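Local coordinates for mannose-specific lectin 3 chain 1 (Crocus vernus, PDB 3MEZ), which probably binds mannose, as one of the two bulb-type lectin domain chains that make up a heterotetramer, probably with weak agglutinating activity towards trypsin-treated rabbit erythrocytes, at residues A[28-33]-A[71-76]; A[52-57]-A[62-67]; A[88-93]-A[98-103]. All blocks are in the same frame, centred on the assembly; numbering follows the deposited sequence.

Contact 1 of 3, residues A[28-33]-A[71-76]; sequences GDCNLV and TPVWVY
C30 and V73 face each other with their CA atoms 8.9 Å apart, and L32 and W74 with theirs 9.7 Å apart. At that spacing no backbone hydrogen bond crosses, so segments 28-33 and 71-76 meet through side chains alone, with a modest 112 Å² buried between them. L32 and W74 lie on strands of different sheets. The second segment enters its sheet through a classic beta bulge: V73 and W74 both lie opposite I64, whose side chain also packs against C30 and L32. This is an inter-sheet contact of the bulb-type lectin fold, the beta-prism II. The spacing of Q27, D29, N31 and V33 matches the QxDxNxVxY signature that forms the mannose pocket in relatives, consistent with a sugar site beside this contact.

Within that signature D29 and N31 make an Asx turn. N31 N donates a hydrogen bond to D29 OD1 at 3.0 Å and reaches it from above the carboxylate, 44° out of its plane. The side chain of N31 is held by Q42, S43 and T45. Across the contact, L32 CD1 comes within 3.9 Å of W74 CZ3, the two side chains crossing at about a right angle and the methyl approaching the indole obliquely. W74 has CG anti to its own N (chi1 176°), which carries the ring toward L32; Y76 CB sits 3.1 Å above the indole plane, near the rim. C30 SG, disulfide-bonded to C52, reaches V73 CG1 at 4.5 Å, a loose apolar touch.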
# COMPACT_ATOMS: atom_id res chain seq x y z
N GLY A 28 16.01 5.50 33.03
CA GLY A 28 16.52 5.27 34.34
C GLY A 28 16.24 6.41 35.28
O GLY A 28 16.29 6.25 36.44
N ASP A 29 15.96 7.56 34.75
CA ASP A 29 15.66 8.72 35.57
C ASP A 29 14.18 8.82 35.91
O ASP A 29 13.75 9.77 36.47
CB ASP A 29 16.21 10.00 34.95
CG ASP A 29 15.47 10.43 33.72
OD1 ASP A 29 14.62 9.71 33.25
OD2 ASP A 29 15.78 11.52 33.23
N CYS A 30 13.44 7.81 35.49
CA CYS A 30 12.00 7.62 35.66
C CYS A 30 11.14 8.42 34.67
O CYS A 30 9.96 8.35 34.70
CB CYS A 30 11.51 7.79 37.11
SG CYS A 30 9.95 6.92 37.53
N ASN A 31 11.76 9.17 33.80
CA ASN A 31 11.04 9.83 32.74
C ASN A 31 10.77 8.91 31.54
O ASN A 31 11.63 8.20 31.12
CB ASN A 31 11.77 11.10 32.34
CG ASN A 31 10.88 12.10 31.66
OD1 ASN A 31 9.70 12.08 31.78
ND2 ASN A 31 11.48 12.98 30.92
N LEU A 32 9.54 8.95 31.04
CA LEU A 32 9.09 8.25 29.87
C LEU A 32 9.03 9.21 28.71
O LEU A 32 8.24 10.10 28.70
CB LEU A 32 7.69 7.74 30.10
CG LEU A 32 7.16 6.46 29.46
CD1 LEU A 32 5.68 6.47 29.12
CD2 LEU A 32 8.00 5.96 28.39
N VAL A 33 9.89 8.98 27.73
CA VAL A 33 10.12 9.90 26.66
C VAL A 33 9.96 9.25 25.30
O VAL A 33 10.48 8.20 25.07
CB VAL A 33 11.51 10.53 26.81
CG1 VAL A 33 11.80 11.59 25.76
CG2 VAL A 33 11.67 11.11 28.17
N THR A 71 1.47 3.38 44.92
CA THR A 71 0.68 3.90 43.84
C THR A 71 1.54 4.35 42.67
O THR A 71 2.66 4.74 42.86
CB THR A 71 -0.11 5.09 44.31
OG1 THR A 71 -0.87 5.61 43.21
CG2 THR A 71 0.81 6.17 44.81
N PRO A 72 0.97 4.34 41.47
CA PRO A 72 1.72 4.67 40.27
C PRO A 72 2.26 6.08 40.32
O PRO A 72 1.70 6.93 40.91
CB PRO A 72 0.69 4.55 39.17
CG PRO A 72 -0.34 3.76 39.69
CD PRO A 72 -0.33 3.80 41.14
N VAL A 73 3.40 6.26 39.74
CA VAL A 73 3.98 7.54 39.55
C VAL A 73 3.23 8.45 38.59
O VAL A 73 3.26 9.63 38.73
CB VAL A 73 5.42 7.35 39.08
CG1 VAL A 73 6.03 8.63 38.81
CG2 VAL A 73 6.17 6.66 40.16
N TRP A 74 2.64 7.87 37.55
CA TRP A 74 1.99 8.63 36.51
C TRP A 74 0.98 7.72 35.85
O TRP A 74 1.19 6.57 35.74
CB TRP A 74 3.06 9.13 35.55
CG TRP A 74 2.71 9.88 34.31
CD1 TRP A 74 2.50 11.20 34.19
CD2 TRP A 74 2.66 9.36 33.01
NE1 TRP A 74 2.27 11.53 32.90
CE2 TRP A 74 2.37 10.40 32.15
CE3 TRP A 74 2.83 8.08 32.48
CZ2 TRP A 74 2.23 10.21 30.82
CZ3 TRP A 74 2.66 7.92 31.18
CH2 TRP A 74 2.40 8.97 30.35
N VAL A 75 -0.15 8.26 35.46
CA VAL A 75 -1.17 7.52 34.73
C VAL A 75 -1.61 8.34 33.56
O VAL A 75 -1.82 9.49 33.72
CB VAL A 75 -2.36 7.21 35.60
CG1 VAL A 75 -3.41 6.62 34.78
CG2 VAL A 75 -1.96 6.27 36.70
N TYR A 76 -1.70 7.75 32.39
CA TYR A 76 -2.05 8.50 31.20
C TYR A 76 -2.88 7.72 30.18
O TYR A 76 -2.58 6.63 29.87
CB TYR A 76 -0.79 9.09 30.56
CG TYR A 76 -1.06 10.20 29.58
CD1 TYR A 76 -1.35 9.93 28.28
CD2 TYR A 76 -1.04 11.51 29.98
CE1 TYR A 76 -1.60 10.91 27.41
CE2 TYR A 76 -1.31 12.49 29.12
CZ TYR A 76 -1.58 12.19 27.83
OH TYR A 76 -1.85 13.17 26.96

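Contact 2 of 3, residues A[52-57]-A[62-67]; sequences CTLRLN and LEIHSA
H65 O receives T53 N at 3.1 Å, a donor lying in the carbonyl plane. A water 3.2 Å from T53 OG1 donates to the same H65 O at 3.3 Å, and C52 CA adds a CA-H...O contact. T53 with H65 and R55 with E63 are hydrogen-bonded antiparallel pairs, L54 with I64 and L56 with L62 non-hydrogen-bonded ones, and only four residues separate the segments: a beta hairpin.

On the face bearing T53, R55, E63 and H65, the E63 carboxylate has a partner for each oxygen. OE1 takes N57 ND2 at 2.8 Å on its anti side, 29° out of the carboxylate plane, whereas OE2 lies 3.1 Å from R55 NH1, above the guanidinium; no N-H points at it, so this salt bridge rests on charge alone. R55 and E63 run side by side, and a bend at chi3 (115°) brings one guanidinium face to E63 OE2 and H65 CE1. H65 CE1 lies 3.8 Å from R55 NH2, the planes 35° apart. On the reverse face L54 CD1 touches L62 CD2 at 3.8 Å, and L54 CD2 meets I64 CG1 at 4.1 Å.

Strand 10-11 flanks 53-56 and strand 74-76 flanks 62-65, making these the two inner strands of a four-stranded sheet. L54 and I64 pack on L32 of strand 32-35, L62 on F24 of strand 22-26 and on W109 of the chain 2 subunit.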
# COMPACT_ATOMS: atom_id res chain seq x y z
N CYS A 52 12.05 2.56 37.75
CA CYS A 52 10.72 2.67 37.20
C CYS A 52 10.44 1.77 35.99
O CYS A 52 11.31 1.51 35.19
CB CYS A 52 10.39 4.12 36.89
SG CYS A 52 10.46 5.31 38.21
N THR A 53 9.18 1.37 35.89
CA THR A 53 8.67 0.54 34.85
C THR A 53 7.31 1.03 34.34
O THR A 53 6.61 1.70 35.01
CB THR A 53 8.50 -0.90 35.31
OG1 THR A 53 7.42 -0.96 36.22
CG2 THR A 53 9.74 -1.44 35.96
N LEU A 54 7.00 0.62 33.13
CA LEU A 54 5.85 1.06 32.39
C LEU A 54 4.94 -0.10 32.06
O LEU A 54 5.36 -1.02 31.45
CB LEU A 54 6.35 1.65 31.07
CG LEU A 54 5.55 2.58 30.19
CD1 LEU A 54 5.12 1.91 28.98
CD2 LEU A 54 4.39 3.22 30.85
N ARG A 55 3.68 0.02 32.40
CA ARG A 55 2.67 -0.98 32.16
C ARG A 55 1.47 -0.38 31.37
O ARG A 55 1.21 0.74 31.50
CB ARG A 55 2.19 -1.49 33.51
CG ARG A 55 1.08 -2.41 33.48
CD ARG A 55 0.75 -2.97 34.86
NE ARG A 55 -0.55 -2.53 35.30
CZ ARG A 55 -1.02 -2.57 36.55
NH1 ARG A 55 -2.23 -2.13 36.79
NH2 ARG A 55 -0.30 -3.04 37.55
N LEU A 56 0.81 -1.18 30.56
CA LEU A 56 -0.43 -0.82 29.92
C LEU A 56 -1.51 -1.59 30.64
O LEU A 56 -1.49 -2.78 30.67
CB LEU A 56 -0.44 -1.25 28.47
CG LEU A 56 -1.15 -0.58 27.32
CD1 LEU A 56 -1.94 -1.53 26.51
CD2 LEU A 56 -1.89 0.61 27.66
N ASN A 57 -2.46 -0.89 31.19
CA ASN A 57 -3.52 -1.55 31.92
C ASN A 57 -4.71 -2.04 31.07
O ASN A 57 -4.66 -2.01 29.89
CB ASN A 57 -3.95 -0.78 33.17
CG ASN A 57 -4.74 0.45 32.88
OD1 ASN A 57 -5.29 0.60 31.84
ND2 ASN A 57 -4.81 1.32 33.85
N LEU A 62 -1.52 3.93 30.25
CA LEU A 62 -0.17 3.60 30.65
C LEU A 62 -0.02 3.94 32.11
O LEU A 62 -0.55 4.90 32.52
CB LEU A 62 0.87 4.37 29.83
CG LEU A 62 1.04 4.01 28.37
CD1 LEU A 62 1.98 4.94 27.76
CD2 LEU A 62 1.51 2.63 28.26
N GLU A 63 0.68 3.13 32.88
CA GLU A 63 1.00 3.39 34.26
C GLU A 63 2.49 3.27 34.52
O GLU A 63 3.05 2.25 34.26
CB GLU A 63 0.30 2.38 35.16
CG GLU A 63 -1.17 2.16 34.90
CD GLU A 63 -1.87 1.35 35.98
OE1 GLU A 63 -3.08 1.35 36.02
OE2 GLU A 63 -1.21 0.75 36.79
N ILE A 64 3.12 4.30 35.04
CA ILE A 64 4.50 4.22 35.50
C ILE A 64 4.51 3.87 36.97
O ILE A 64 3.87 4.52 37.75
CB ILE A 64 5.29 5.54 35.25
CG1 ILE A 64 5.36 5.88 33.77
CG2 ILE A 64 6.63 5.45 35.81
CD1 ILE A 64 5.98 7.18 33.49
N HIS A 65 5.23 2.81 37.31
CA HIS A 65 5.36 2.31 38.68
C HIS A 65 6.78 2.38 39.17
O HIS A 65 7.68 2.11 38.45
CB HIS A 65 4.91 0.88 38.81
CG HIS A 65 3.44 0.69 38.76
ND1 HIS A 65 2.77 0.39 37.60
CD2 HIS A 65 2.52 0.72 39.73
CE1 HIS A 65 1.49 0.26 37.86
NE2 HIS A 65 1.31 0.44 39.14
N SER A 66 6.94 2.72 40.43
CA SER A 66 8.22 2.93 41.04
C SER A 66 8.56 1.84 42.01
O SER A 66 7.73 1.12 42.44
CB SER A 66 8.24 4.26 41.77
OG SER A 66 9.48 4.48 42.35
N ALA A 67 9.83 1.70 42.30
CA ALA A 67 10.32 0.65 43.16
C ALA A 67 9.80 0.79 44.57
O ALA A 67 9.49 -0.16 45.22
CB ALA A 67 11.81 0.63 43.15
O HOH W 1 8.65 -0.92 39.22

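Contact 3 of 3, residues A[88-93]-A[98-103]; sequences AATLGP and TIYGPA. Unlike the reference sequence in segment 88-93: T90 (reference Val).
A88 and Y100 open a regular antiparallel hairpin, strand 88-91 against 98-100, in a sheet of three strands within this chain of beta-prism II lectin fold. Backbone bonding carries it. A88 N donates to Y100 O and Y100 N to A88 O, both at 2.9 Å. T90 and T98 form the next hydrogen-bonded pair, T90 N to T98 O at 3.0 Å and T98 N to T90 O at 3.1 Å, while A89 and I99 make the non-hydrogen-bonded pair between.

Between chains, T98, I99, Y100 and A103 ladder with a strand of the chain 2 subunit, continuing the sheet across the interface, consistent with the C-terminal strand exchange known in this family; T98 OG1 is hydrogen-bonded to S110 OG of that subunit. The long strand is broken at G101, whose phi of 165° suits only glycine, and P102, which follows a cis peptide.

Side-chain packing lies on the face shared by A88, T90, T98 and Y100. T98 CG2 rests 3.6 Å above the tyrosine ring plane, toward its rim. T90, valine in the reference sequence, crosses the ring obliquely: its buried OG1 stands 4.0 Å from Y100 CE1 and has no polar partner in the model.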
# COMPACT_ATOMS: atom_id res chain seq x y z
N ALA A 88 -3.83 -2.59 23.22
CA ALA A 88 -2.51 -2.62 22.61
C ALA A 88 -1.96 -1.23 22.34
O ALA A 88 -2.66 -0.42 21.83
CB ALA A 88 -2.55 -3.38 21.37
N ALA A 89 -0.71 -0.98 22.68
CA ALA A 89 0.00 0.22 22.32
C ALA A 89 0.95 -0.10 21.17
O ALA A 89 1.72 -0.98 21.25
CB ALA A 89 0.74 0.79 23.46
N THR A 90 0.83 0.66 20.11
CA THR A 90 1.64 0.48 18.94
C THR A 90 2.42 1.75 18.66
O THR A 90 1.84 2.78 18.54
CB THR A 90 0.80 0.16 17.68
OG1 THR A 90 -0.07 -0.94 17.90
CG2 THR A 90 1.68 -0.14 16.45
N LEU A 91 3.73 1.63 18.51
CA LEU A 91 4.57 2.69 18.05
C LEU A 91 4.66 2.53 16.53
O LEU A 91 5.32 1.68 16.03
CB LEU A 91 5.94 2.62 18.68
CG LEU A 91 7.05 3.54 18.20
CD1 LEU A 91 6.59 4.93 18.20
CD2 LEU A 91 8.32 3.40 19.00
N GLY A 92 3.91 3.36 15.85
CA GLY A 92 3.67 3.27 14.42
C GLY A 92 4.60 3.98 13.47
O GLY A 92 5.47 4.67 13.88
N PRO A 93 4.33 3.85 12.18
CA PRO A 93 5.10 4.51 11.13
C PRO A 93 4.98 6.02 11.17
O PRO A 93 5.77 6.70 10.61
CB PRO A 93 4.55 3.94 9.83
CG PRO A 93 3.49 3.14 10.16
CD PRO A 93 3.36 2.92 11.61
N THR A 98 0.07 5.05 19.78
CA THR A 98 -1.38 5.07 19.84
C THR A 98 -1.88 3.79 20.53
O THR A 98 -1.38 2.73 20.29
CB THR A 98 -2.02 5.15 18.45
OG1 THR A 98 -1.55 6.26 17.73
CG2 THR A 98 -3.45 5.25 18.57
N ILE A 99 -2.87 3.94 21.37
CA ILE A 99 -3.45 2.84 22.10
C ILE A 99 -4.78 2.48 21.48
O ILE A 99 -5.61 3.31 21.32
CB ILE A 99 -3.68 3.21 23.53
CG1 ILE A 99 -2.37 3.62 24.17
CG2 ILE A 99 -4.38 2.14 24.27
CD1 ILE A 99 -1.52 2.62 24.36
N TYR A 100 -4.94 1.21 21.19
CA TYR A 100 -6.12 0.65 20.58
C TYR A 100 -6.78 -0.41 21.46
O TYR A 100 -6.12 -1.22 22.03
CB TYR A 100 -5.77 0.01 19.25
CG TYR A 100 -5.02 0.86 18.26
CD1 TYR A 100 -3.65 0.97 18.30
CD2 TYR A 100 -5.69 1.54 17.26
CE1 TYR A 100 -2.98 1.72 17.38
CE2 TYR A 100 -5.03 2.28 16.35
CZ TYR A 100 -3.69 2.37 16.40
OH TYR A 100 -3.07 3.13 15.49
N GLY A 101 -8.09 -0.39 21.55
CA GLY A 101 -8.82 -1.46 22.19
C GLY A 101 -10.27 -1.19 22.55
O GLY A 101 -10.76 -0.12 22.35
N PRO A 102 -10.92 -2.17 23.12
CA PRO A 102 -10.32 -3.45 23.44
C PRO A 102 -10.36 -4.44 22.29
O PRO A 102 -10.81 -4.09 21.25
CB PRO A 102 -11.18 -3.95 24.58
CG PRO A 102 -12.44 -3.38 24.37
CD PRO A 102 -12.31 -2.11 23.60
N ALA A 103 -9.92 -5.65 22.52
CA ALA A 103 -9.88 -6.62 21.47
C ALA A 103 -11.28 -6.88 20.93
O ALA A 103 -12.22 -6.91 21.66
CB ALA A 103 -9.24 -7.88 21.94

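The contacts belong to a three-sheet beta-prism II domain. Along the chain contact 2 is nested inside the loop closed by contact 1, and contact 3 follows both. Contacts 1 and 2, centres 6 Å apart, share the sheet in which strands 62-65 and 74-76 are neighbours; the C30-C52 disulfide also joins them. Contact 1 additionally reaches the sheet holding strand 32-35. Contact 3 lies in the remaining sheet on the opposite side of the chain's centre, about 17 Å from contact 2 and 19 Å from contact 1, centre to centre. L56 CD1 packs against A88 N and A89 N, so contact 2 meets strand 88-91 across the interior; its partner strand 97-106 pairs with chain 2.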